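Local coordinates for probable outer membrane protein (PDB 3DWO) that probably carries hydrophobic compounds, such as long-chain fatty acids, across the bacterial outer membrane as a beta-barrel channel of the FadL family, at residues 303-317 and 328-342. Sequence-based numbering, arbitrary orientation.
Sequences GASATWTEWSSFQDL and SIPYTYRNTWTLAVG. With C8E ((hydroxyethyloxy)tri(ethyloxy)octane), chain D; C8E ((hydroxyethyloxy)tri(ethyloxy)octane), chain I; C8E ((hydroxyethyloxy)tri(ethyloxy)octane), chain K.
Gln-315 O takes two backbone bonds at once, from Tyr-331 N and Thr-332 N, each at 2.9 Å; both donors stand above the same face of its carbonyl plane. One oxygen thus ties the two successive amides of the loop at Tyr-331 and Thr-332 to the other segment, and within its own segment the Gln-315 side chain folds back, NE2 donating almost straight to Ser-312 O in the plane of its own amide. Next to this junction sits an aromatic cluster of Trp-311, Phe-314, Tyr-331 and Tyr-333. Phe-314 presents its edge to the face of Tyr-333, with CD2 over the ring centre, planes 72° apart and centroids separated by 4.6 Å. Tyr-333 in turn directs an edge toward the face of Trp-311, in an offset edge-to-face pair, whereas Tyr-331 lies nearly parallel to Phe-314 but slid aside. The chi1 of Phe-314 (-172°) leaves CG anti to the backbone N, carrying the ring to where CD2 meets Tyr-333 and CE2 meets Tyr-331. Detergent closes over part of this group: the alkyl chain of C8E (chain D) runs across a face of Tyr-331, where C3 lies 3.4 Å from CE1.

Adjacent antiparallel strands of a FadL-type barrel wall, 300-309 and 336-346, meet here, and the chain leaves their ends for the hairpin 316-321/324-330, where Leu-317 and Ile-329 form a hydrogen-bonded pair. Along the wall, alternate residues face opposite ways. On one side Trp-308 sets CB over the six-membered ring of Trp-337, 3.9 Å from its centroid, a CH-pi contact. The other face of Trp-337 receives C8E (chain K), while C8E (chain I) lies over Trp-308, consistent with a lipid-facing surface. On the reverse side Thr-309 CB presses against Thr-336 CG2 at a tight 3.4 Å, and a water donates to both Ser-305 OG and Thr-338 O; the serine hydroxyl also bonds Asp-291 on strand 287-295.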
ATOM      1  N   GLY A 303      12.491 -20.040   9.433  1.00 39.08           N
ATOM      2  CA  GLY A 303      13.002 -18.736   9.072  1.00 36.47           C
ATOM      3  C   GLY A 303      12.436 -17.650   9.963  1.00 36.07           C
ATOM      4  O   GLY A 303      11.317 -17.762  10.465  1.00 34.33           O
ATOM      5  N   ALA A 304      13.232 -16.607  10.175  1.00 34.79           N
ATOM      6  CA  ALA A 304      12.827 -15.464  10.983  1.00 34.53           C
ATOM      7  C   ALA A 304      13.156 -14.248  10.146  1.00 33.84           C
ATOM      8  O   ALA A 304      14.135 -14.251   9.400  1.00 33.36           O
ATOM      9  CB  ALA A 304      13.607 -15.421  12.293  1.00 34.46           C
ATOM     10  N   SER A 305      12.348 -13.203  10.264  1.00 33.84           N
ATOM     11  CA  SER A 305      12.595 -12.008   9.478  1.00 34.49           C
ATOM     12  C   SER A 305      12.158 -10.731  10.185  1.00 33.05           C
ATOM     13  O   SER A 305      11.136 -10.704  10.867  1.00 33.97           O
ATOM     14  CB  SER A 305      11.885 -12.140   8.127  1.00 34.82           C
ATOM     15  OG  SER A 305      11.959 -10.933   7.398  1.00 42.49           O
ATOM     16  N   ALA A 306      12.945  -9.674  10.024  1.00 32.07           N
ATOM     17  CA  ALA A 306      12.636  -8.383  10.631  1.00 30.90           C
ATOM     18  C   ALA A 306      12.816  -7.301   9.582  1.00 30.81           C
ATOM     19  O   ALA A 306      13.921  -7.104   9.072  1.00 31.90           O
ATOM     20  CB  ALA A 306      13.558  -8.114  11.811  1.00 29.41           C
ATOM     21  N   THR A 307      11.734  -6.605   9.250  1.00 29.57           N
ATOM     22  CA  THR A 307      11.822  -5.545   8.256  1.00 30.39           C
ATOM     23  C   THR A 307      11.500  -4.182   8.852  1.00 29.11           C
ATOM     24  O   THR A 307      10.452  -3.991   9.471  1.00 28.23           O
ATOM     25  CB  THR A 307      10.878  -5.811   7.058  1.00 31.05           C
ATOM     26  OG1 THR A 307      11.291  -7.003   6.382  1.00 33.17           O
ATOM     27  CG2 THR A 307      10.910  -4.649   6.076  1.00 29.70           C
ATOM     28  N   TRP A 308      12.425  -3.246   8.667  1.00 28.55           N
ATOM     29  CA  TRP A 308      12.267  -1.883   9.155  1.00 27.61           C
ATOM     30  C   TRP A 308      11.904  -1.025   7.958  1.00 26.96           C
ATOM     31  O   TRP A 308      12.702  -0.874   7.037  1.00 27.92           O
ATOM     32  CB  TRP A 308      13.577  -1.373   9.757  1.00 27.57           C
ATOM     33  CG  TRP A 308      13.545   0.075  10.163  1.00 28.63           C
ATOM     34  CD1 TRP A 308      12.978   0.605  11.291  1.00 28.24           C
ATOM     35  CD2 TRP A 308      14.123   1.174   9.451  1.00 28.67           C
ATOM     36  NE1 TRP A 308      13.176   1.966  11.325  1.00 28.79           N
ATOM     37  CE2 TRP A 308      13.875   2.341  10.208  1.00 29.06           C
ATOM     38  CE3 TRP A 308      14.829   1.285   8.245  1.00 29.78           C
ATOM     39  CZ2 TRP A 308      14.311   3.610   9.799  1.00 30.51           C
ATOM     40  CZ3 TRP A 308      15.265   2.549   7.837  1.00 29.64           C
ATOM     41  CH2 TRP A 308      15.002   3.693   8.615  1.00 28.30           C
ATOM     42  N   THR A 309      10.702  -0.465   7.962  1.00 25.78           N
ATOM     43  CA  THR A 309      10.284   0.370   6.849  1.00 24.67           C
ATOM     44  C   THR A 309      10.326   1.834   7.255  1.00 25.91           C
ATOM     45  O   THR A 309       9.746   2.221   8.272  1.00 26.47           O
ATOM     46  CB  THR A 309       8.874  -0.011   6.393  1.00 22.66           C
ATOM     47  OG1 THR A 309       8.855  -1.409   6.087  1.00 22.96           O
ATOM     48  CG2 THR A 309       8.479   0.771   5.144  1.00 20.08           C
ATOM     49  N   GLU A 310      11.025   2.642   6.463  1.00 24.54           N
ATOM     50  CA  GLU A 310      11.164   4.064   6.751  1.00 26.64           C
ATOM     51  C   GLU A 310       9.954   4.859   6.263  1.00 25.07           C
ATOM     52  O   GLU A 310      10.064   5.741   5.412  1.00 25.09           O
ATOM     53  CB  GLU A 310      12.455   4.595   6.115  1.00 28.57           C
ATOM     54  CG  GLU A 310      12.842   5.994   6.575  1.00 33.42           C
ATOM     55  CD  GLU A 310      14.236   6.398   6.117  1.00 37.84           C
ATOM     56  OE1 GLU A 310      14.573   6.182   4.931  1.00 38.78           O
ATOM     57  OE2 GLU A 310      14.992   6.944   6.947  1.00 39.62           O
ATOM     58  N   TRP A 311       8.795   4.526   6.813  1.00 24.32           N
ATOM     59  CA  TRP A 311       7.550   5.182   6.454  1.00 25.32           C
ATOM     60  C   TRP A 311       7.551   6.646   6.864  1.00 25.31           C
ATOM     61  O   TRP A 311       6.673   7.409   6.468  1.00 25.65           O
ATOM     62  CB  TRP A 311       6.370   4.480   7.133  1.00 24.64           C
ATOM     63  CG  TRP A 311       5.708   3.429   6.308  1.00 23.26           C
ATOM     64  CD1 TRP A 311       5.650   2.090   6.573  1.00 23.32           C
ATOM     65  CD2 TRP A 311       4.926   3.638   5.123  1.00 25.28           C
ATOM     66  NE1 TRP A 311       4.873   1.451   5.629  1.00 23.09           N
ATOM     67  CE2 TRP A 311       4.417   2.377   4.730  1.00 24.20           C
ATOM     68  CE3 TRP A 311       4.605   4.768   4.358  1.00 25.90           C
ATOM     69  CZ2 TRP A 311       3.600   2.217   3.607  1.00 25.17           C
ATOM     70  CZ3 TRP A 311       3.793   4.610   3.237  1.00 26.85           C
ATOM     71  CH2 TRP A 311       3.298   3.339   2.873  1.00 28.57           C
ATOM     72  N   SER A 312       8.536   7.033   7.662  1.00 25.26           N
ATOM     73  CA  SER A 312       8.629   8.401   8.136  1.00 26.99           C
ATOM     74  C   SER A 312       8.757   9.423   7.007  1.00 27.72           C
ATOM     75  O   SER A 312       8.543  10.621   7.221  1.00 27.74           O
ATOM     76  CB  SER A 312       9.815   8.541   9.088  1.00 28.10           C
ATOM     77  OG  SER A 312       9.751   9.789   9.747  1.00 38.00           O
ATOM     78  N   SER A 313       9.111   8.962   5.807  1.00 25.48           N
ATOM     79  CA  SER A 313       9.239   9.871   4.680  1.00 25.39           C
ATOM     80  C   SER A 313       7.857  10.367   4.247  1.00 25.52           C
ATOM     81  O   SER A 313       7.743  11.404   3.598  1.00 26.33           O
ATOM     82  CB  SER A 313       9.957   9.192   3.505  1.00 25.33           C
ATOM     83  OG  SER A 313       9.173   8.161   2.932  1.00 27.17           O
ATOM     84  N   PHE A 314       6.805   9.632   4.601  1.00 23.32           N
ATOM     85  CA  PHE A 314       5.456  10.062   4.247  1.00 23.54           C
ATOM     86  C   PHE A 314       4.960  11.027   5.322  1.00 22.89           C
ATOM     87  O   PHE A 314       4.232  10.645   6.240  1.00 21.72           O
ATOM     88  CB  PHE A 314       4.501   8.870   4.140  1.00 24.02           C
ATOM     89  CG  PHE A 314       3.150   9.237   3.591  1.00 25.78           C
ATOM     90  CD1 PHE A 314       3.036   9.792   2.314  1.00 24.42           C
ATOM     91  CD2 PHE A 314       1.997   9.046   4.346  1.00 24.27           C
ATOM     92  CE1 PHE A 314       1.794  10.153   1.800  1.00 23.51           C
ATOM     93  CE2 PHE A 314       0.742   9.405   3.840  1.00 25.38           C
ATOM     94  CZ  PHE A 314       0.640   9.958   2.567  1.00 24.46           C
ATOM     95  N   GLN A 315       5.378  12.282   5.200  1.00 22.61           N
ATOM     96  CA  GLN A 315       5.020  13.326   6.146  1.00 22.80           C
ATOM     97  C   GLN A 315       3.696  13.988   5.808  1.00 24.23           C
ATOM     98  O   GLN A 315       2.939  14.373   6.700  1.00 23.21           O
ATOM     99  CB  GLN A 315       6.130  14.382   6.186  1.00 22.95           C
ATOM    100  CG  GLN A 315       7.378  13.932   6.939  1.00 23.47           C
ATOM    101  CD  GLN A 315       7.098  13.760   8.428  1.00 24.75           C
ATOM    102  OE1 GLN A 315       6.560  14.661   9.065  1.00 26.63           O
ATOM    103  NE2 GLN A 315       7.460  12.607   8.982  1.00 23.49           N
ATOM    104  N   ASP A 316       3.408  14.123   4.518  1.00 24.88           N
ATOM    105  CA  ASP A 316       2.162  14.753   4.101  1.00 28.21           C
ATOM    106  C   ASP A 316       1.771  14.407   2.669  1.00 27.46           C
ATOM    107  O   ASP A 316       2.583  13.897   1.894  1.00 28.23           O
ATOM    108  CB  ASP A 316       2.294  16.266   4.222  1.00 31.12           C
ATOM    109  CG  ASP A 316       3.343  16.827   3.285  1.00 39.38           C
ATOM    110  OD1 ASP A 316       4.479  16.303   3.275  1.00 43.53           O
ATOM    111  OD2 ASP A 316       3.036  17.791   2.555  1.00 43.84           O
ATOM    112  N   LEU A 317       0.517  14.686   2.331  1.00 25.31           N
ATOM    113  CA  LEU A 317       0.015  14.449   0.984  1.00 25.08           C
ATOM    114  C   LEU A 317      -0.319  15.849   0.508  1.00 23.85           C
ATOM    115  O   LEU A 317      -1.243  16.480   1.023  1.00 21.66           O
ATOM    116  CB  LEU A 317      -1.264  13.602   1.005  1.00 25.43           C
ATOM    117  CG  LEU A 317      -1.418  12.452  -0.003  1.00 28.76           C
ATOM    118  CD1 LEU A 317      -2.901  12.173  -0.202  1.00 28.13           C
ATOM    119  CD2 LEU A 317      -0.770  12.785  -1.331  1.00 28.20           C
ATOM    120  N   SER A 328      -2.541  20.883   1.481  1.00 20.26           N
ATOM    121  CA  SER A 328      -1.526  19.988   2.021  1.00 21.06           C
ATOM    122  C   SER A 328      -2.112  19.303   3.259  1.00 21.23           C
ATOM    123  O   SER A 328      -2.544  19.966   4.196  1.00 21.55           O
ATOM    124  CB  SER A 328      -0.270  20.773   2.397  1.00 20.83           C
ATOM    125  OG  SER A 328       0.785  19.889   2.732  1.00 24.23           O
ATOM    126  N   ILE A 329      -2.129  17.979   3.248  1.00 21.59           N
ATOM    127  CA  ILE A 329      -2.677  17.202   4.353  1.00 23.23           C
ATOM    128  C   ILE A 329      -1.569  16.450   5.098  1.00 23.58           C
ATOM    129  O   ILE A 329      -0.906  15.576   4.540  1.00 22.85           O
ATOM    130  CB  ILE A 329      -3.726  16.191   3.825  1.00 22.54           C
ATOM    131  CG1 ILE A 329      -4.807  16.943   3.049  1.00 24.55           C
ATOM    132  CG2 ILE A 329      -4.353  15.413   4.986  1.00 24.10           C
ATOM    133  CD1 ILE A 329      -5.808  16.044   2.348  1.00 27.00           C
ATOM    134  N   PRO A 330      -1.351  16.791   6.373  1.00 25.11           N
ATOM    135  CA  PRO A 330      -0.305  16.107   7.140  1.00 24.89           C
ATOM    136  C   PRO A 330      -0.703  14.690   7.526  1.00 24.49           C
ATOM    137  O   PRO A 330      -1.853  14.424   7.853  1.00 25.96           O
ATOM    138  CB  PRO A 330      -0.129  17.003   8.364  1.00 26.06           C
ATOM    139  CG  PRO A 330      -0.603  18.356   7.886  1.00 26.99           C
ATOM    140  CD  PRO A 330      -1.822  17.987   7.088  1.00 24.79           C
ATOM    141  N   TYR A 331       0.254  13.776   7.478  1.00 24.40           N
ATOM    142  CA  TYR A 331      -0.007  12.399   7.846  1.00 23.03           C
ATOM    143  C   TYR A 331       1.039  11.919   8.836  1.00 21.75           C
ATOM    144  O   TYR A 331       0.755  11.070   9.677  1.00 21.18           O
ATOM    145  CB  TYR A 331      -0.037  11.514   6.600  1.00 22.67           C
ATOM    146  CG  TYR A 331      -1.364  11.576   5.876  1.00 24.49           C
ATOM    147  CD1 TYR A 331      -2.536  11.141   6.498  1.00 25.06           C
ATOM    148  CD2 TYR A 331      -1.456  12.085   4.579  1.00 24.55           C
ATOM    149  CE1 TYR A 331      -3.771  11.209   5.847  1.00 24.95           C
ATOM    150  CE2 TYR A 331      -2.687  12.159   3.915  1.00 24.00           C
ATOM    151  CZ  TYR A 331      -3.838  11.718   4.553  1.00 26.31           C
ATOM    152  OH  TYR A 331      -5.054  11.768   3.895  1.00 23.28           O
ATOM    153  N   THR A 332       2.240  12.482   8.733  1.00 22.23           N
ATOM    154  CA  THR A 332       3.357  12.154   9.620  1.00 23.99           C
ATOM    155  C   THR A 332       3.455  10.687  10.039  1.00 24.62           C
ATOM    156  O   THR A 332       3.445  10.369  11.227  1.00 25.29           O
ATOM    157  CB  THR A 332       3.308  13.019  10.898  1.00 24.84           C
ATOM    158  OG1 THR A 332       2.014  12.906  11.500  1.00 25.39           O
ATOM    159  CG2 THR A 332       3.565  14.484  10.560  1.00 26.08           C
ATOM    160  N   TYR A 333       3.548   9.797   9.058  1.00 24.36           N
ATOM    161  CA  TYR A 333       3.678   8.367   9.320  1.00 23.70           C
ATOM    162  C   TYR A 333       4.932   8.095  10.144  1.00 23.93           C
ATOM    163  O   TYR A 333       5.901   8.847  10.077  1.00 21.92           O
ATOM    164  CB  TYR A 333       3.790   7.603   8.001  1.00 22.23           C
ATOM    165  CG  TYR A 333       2.475   7.226   7.362  1.00 20.96           C
ATOM    166  CD1 TYR A 333       1.300   7.929   7.639  1.00 20.76           C
ATOM    167  CD2 TYR A 333       2.411   6.170   6.460  1.00 21.21           C
ATOM    168  CE1 TYR A 333       0.089   7.576   7.031  1.00 21.43           C
ATOM    169  CE2 TYR A 333       1.216   5.813   5.847  1.00 22.21           C
ATOM    170  CZ  TYR A 333       0.060   6.514   6.136  1.00 22.78           C
ATOM    171  OH  TYR A 333      -1.119   6.122   5.542  1.00 23.72           O
ATOM    172  N   ARG A 334       4.912   7.007  10.904  1.00 23.89           N
ATOM    173  CA  ARG A 334       6.052   6.618  11.727  1.00 25.54           C
ATOM    174  C   ARG A 334       6.775   5.438  11.081  1.00 25.00           C
ATOM    175  O   ARG A 334       6.167   4.651  10.348  1.00 22.80           O
ATOM    176  CB  ARG A 334       5.582   6.200  13.132  1.00 27.89           C
ATOM    177  CG  ARG A 334       4.608   5.028  13.121  1.00 31.46           C
ATOM    178  CD  ARG A 334       4.353   4.409  14.503  1.00 34.36           C
ATOM    179  NE  ARG A 334       3.475   3.236  14.399  1.00 36.69           N
ATOM    180  CZ  ARG A 334       3.153   2.432  15.412  1.00 38.64           C
ATOM    181  NH1 ARG A 334       3.634   2.658  16.631  1.00 39.32           N
ATOM    182  NH2 ARG A 334       2.351   1.394  15.207  1.00 37.24           N
ATOM    183  N   ASN A 335       8.073   5.317  11.346  1.00 24.45           N
ATOM    184  CA  ASN A 335       8.831   4.193  10.816  1.00 23.86           C
ATOM    185  C   ASN A 335       8.212   2.951  11.436  1.00 24.60           C
ATOM    186  O   ASN A 335       7.617   3.024  12.513  1.00 23.80           O
ATOM    187  CB  ASN A 335      10.304   4.298  11.189  1.00 22.87           C
ATOM    188  CG  ASN A 335      11.003   5.410  10.450  1.00 24.42           C
ATOM    189  OD1 ASN A 335      10.586   5.797   9.356  1.00 25.46           O
ATOM    190  ND2 ASN A 335      12.082   5.922  11.029  1.00 24.56           N
ATOM    191  N   THR A 336       8.369   1.808  10.783  1.00 24.87           N
ATOM    192  CA  THR A 336       7.739   0.604  11.287  1.00 26.75           C
ATOM    193  C   THR A 336       8.592  -0.667  11.269  1.00 27.75           C
ATOM    194  O   THR A 336       9.629  -0.732  10.605  1.00 26.92           O
ATOM    195  CB  THR A 336       6.459   0.348  10.485  1.00 25.89           C
ATOM    196  OG1 THR A 336       5.662  -0.631  11.155  1.00 35.56           O
ATOM    197  CG2 THR A 336       6.807  -0.155   9.100  1.00 22.84           C
ATOM    198  N   TRP A 337       8.136  -1.673  12.011  1.00 27.50           N
ATOM    199  CA  TRP A 337       8.810  -2.965  12.086  1.00 27.55           C
ATOM    200  C   TRP A 337       7.807  -4.052  11.746  1.00 27.69           C
ATOM    201  O   TRP A 337       6.616  -3.917  12.017  1.00 26.48           O
ATOM    202  CB  TRP A 337       9.348  -3.247  13.499  1.00 28.15           C
ATOM    203  CG  TRP A 337      10.628  -2.548  13.853  1.00 29.18           C
ATOM    204  CD1 TRP A 337      10.764  -1.398  14.575  1.00 32.75           C
ATOM    205  CD2 TRP A 337      11.952  -2.950  13.485  1.00 29.52           C
ATOM    206  NE1 TRP A 337      12.092  -1.056  14.681  1.00 32.75           N
ATOM    207  CE2 TRP A 337      12.843  -1.993  14.020  1.00 31.92           C
ATOM    208  CE3 TRP A 337      12.474  -4.026  12.754  1.00 30.19           C
ATOM    209  CZ2 TRP A 337      14.226  -2.078  13.846  1.00 31.89           C
ATOM    210  CZ3 TRP A 337      13.847  -4.110  12.579  1.00 30.04           C
ATOM    211  CH2 TRP A 337      14.709  -3.141  13.123  1.00 32.05           C
ATOM    212  N   THR A 338       8.294  -5.128  11.148  1.00 27.71           N
ATOM    213  CA  THR A 338       7.453  -6.261  10.812  1.00 30.94           C
ATOM    214  C   THR A 338       8.300  -7.505  11.078  1.00 31.88           C
ATOM    215  O   THR A 338       9.340  -7.717  10.453  1.00 33.31           O
ATOM    216  CB  THR A 338       6.951  -6.183   9.332  1.00 31.97           C
ATOM    217  OG1 THR A 338       6.366  -7.434   8.942  1.00 33.65           O
ATOM    218  CG2 THR A 338       8.072  -5.830   8.406  1.00 34.78           C
ATOM    219  N   LEU A 339       7.866  -8.304  12.048  1.00 32.07           N
ATOM    220  CA  LEU A 339       8.587  -9.508  12.428  1.00 31.48           C
ATOM    221  C   LEU A 339       7.788 -10.741  12.035  1.00 30.57           C
ATOM    222  O   LEU A 339       6.574 -10.796  12.228  1.00 29.34           O
ATOM    223  CB  LEU A 339       8.836  -9.511  13.937  1.00 33.01           C
ATOM    224  CG  LEU A 339       9.293  -8.178  14.536  1.00 35.24           C
ATOM    225  CD1 LEU A 339       9.332  -8.285  16.052  1.00 36.19           C
ATOM    226  CD2 LEU A 339      10.653  -7.800  13.983  1.00 36.72           C
ATOM    227  N   ALA A 340       8.478 -11.731  11.482  1.00 28.34           N
ATOM    228  CA  ALA A 340       7.825 -12.956  11.055  1.00 27.96           C
ATOM    229  C   ALA A 340       8.670 -14.172  11.395  1.00 28.40           C
ATOM    230  O   ALA A 340       9.898 -14.101  11.460  1.00 26.73           O
ATOM    231  CB  ALA A 340       7.568 -12.913   9.553  1.00 24.46           C
ATOM    232  N   VAL A 341       8.001 -15.290  11.621  1.00 29.39           N
ATOM    233  CA  VAL A 341       8.686 -16.528  11.922  1.00 30.37           C
ATOM    234  C   VAL A 341       7.827 -17.639  11.356  1.00 31.23           C
ATOM    235  O   VAL A 341       6.607 -17.624  11.498  1.00 31.43           O
ATOM    236  CB  VAL A 341       8.875 -16.723  13.440  1.00 31.55           C
ATOM    237  CG1 VAL A 341       7.526 -16.682  14.149  1.00 31.52           C
ATOM    238  CG2 VAL A 341       9.579 -18.046  13.701  1.00 31.29           C
ATOM    239  N   GLY A 342       8.468 -18.588  10.690  1.00 32.50           N
ATOM    240  CA  GLY A 342       7.743 -19.692  10.098  1.00 34.23           C
ATOM    241  C   GLY A 342       8.716 -20.616   9.402  1.00 35.52           C
ATOM    242  O   GLY A 342       9.925 -20.392   9.459  1.00 37.57           O
TER
HETATM  243  C1  C8E D 454      -3.733   7.354   6.923  1.00 50.18           C
HETATM  244  C2  C8E D 454      -4.170   7.807   5.608  1.00 50.76           C
HETATM  245  C3  C8E D 454      -3.104   8.086   4.656  1.00 49.31           C
HETATM  246  C4  C8E D 454      -3.737   8.423   3.393  1.00 50.82           C
HETATM  247  C5  C8E D 454      -2.756   8.227   2.296  1.00 50.43           C
HETATM  248  C6  C8E D 454      -3.444   8.098   1.025  1.00 51.12           C
HETATM  249  C7  C8E D 454      -2.368   8.463   0.120  1.00 52.35           C
HETATM  250  C8  C8E D 454      -2.424   7.593  -1.080  1.00 53.78           C
HETATM  251  O9  C8E D 454      -2.396   8.008  -2.438  1.00 51.56           O
HETATM  252  C10 C8E D 454      -3.417   8.864  -2.912  1.00 51.76           C
HETATM  253  C11 C8E D 454      -3.098   9.116  -4.352  1.00 49.18           C
HETATM  254  O12 C8E D 454      -2.376  10.351  -4.503  1.00 48.77           O
HETATM  255  C13 C8E D 454      -3.083  11.421  -5.201  1.00 46.07           C
HETATM  256  C14 C8E D 454      -4.094  12.429  -4.566  1.00 47.72           C
HETATM  257  O15 C8E D 454      -4.170  13.886  -4.611  1.00 48.48           O
HETATM  258  C16 C8E D 454      -3.449  14.500  -3.523  1.00 47.91           C
HETATM  259  C17 C8E D 454      -4.286  14.752  -2.255  1.00 45.87           C
HETATM  260  O18 C8E D 454      -5.729  14.736  -2.240  1.00 46.74           O
HETATM  261  C19 C8E D 454      -6.323  16.038  -2.494  1.00 44.79           C
HETATM  262  C20 C8E D 454      -7.331  16.731  -1.503  1.00 45.53           C
HETATM  263  O21 C8E D 454      -8.741  16.553  -1.704  1.00 42.02           O
HETATM  264  C2  C8E I 459      16.360   2.254  13.840  1.00 53.93           C
HETATM  265  C3  C8E I 459      16.816   2.095  12.459  1.00 53.56           C
HETATM  266  C4  C8E I 459      17.478   0.805  12.370  1.00 53.22           C
HETATM  267  C5  C8E I 459      17.148   0.174  11.065  1.00 52.85           C
HETATM  268  C6  C8E I 459      18.043  -0.937  10.798  1.00 53.00           C
HETATM  269  C7  C8E I 459      17.063  -1.998  10.629  1.00 52.81           C
HETATM  270  C8  C8E I 459      17.677  -3.124   9.903  1.00 52.82           C
HETATM  271  O9  C8E I 459      17.109  -4.405   9.707  1.00 52.58           O
HETATM  272  C1  C8E K 461       8.167  -3.605  18.641  1.00 62.20           C
HETATM  273  C2  C8E K 461       9.249  -4.304  17.960  1.00 62.78           C
HETATM  274  C3  C8E K 461      10.587  -3.794  18.261  1.00 63.30           C
HETATM  275  C4  C8E K 461      11.427  -4.101  17.117  1.00 63.73           C
HETATM  276  C5  C8E K 461      12.701  -4.698  17.588  1.00 63.78           C
HETATM  277  C6  C8E K 461      13.014  -5.884  16.810  1.00 63.69           C
HETATM  278  C7  C8E K 461      14.399  -5.607  16.472  1.00 64.07           C
HETATM  279  C8  C8E K 461      14.890  -6.663  15.570  1.00 63.28           C
HETATM  280  O   HOH W   1       9.899  -9.333   8.221  1.00 45.00           O
HETATM  281  O   HOH W   2      14.018   7.572   9.678  1.00 38.17           O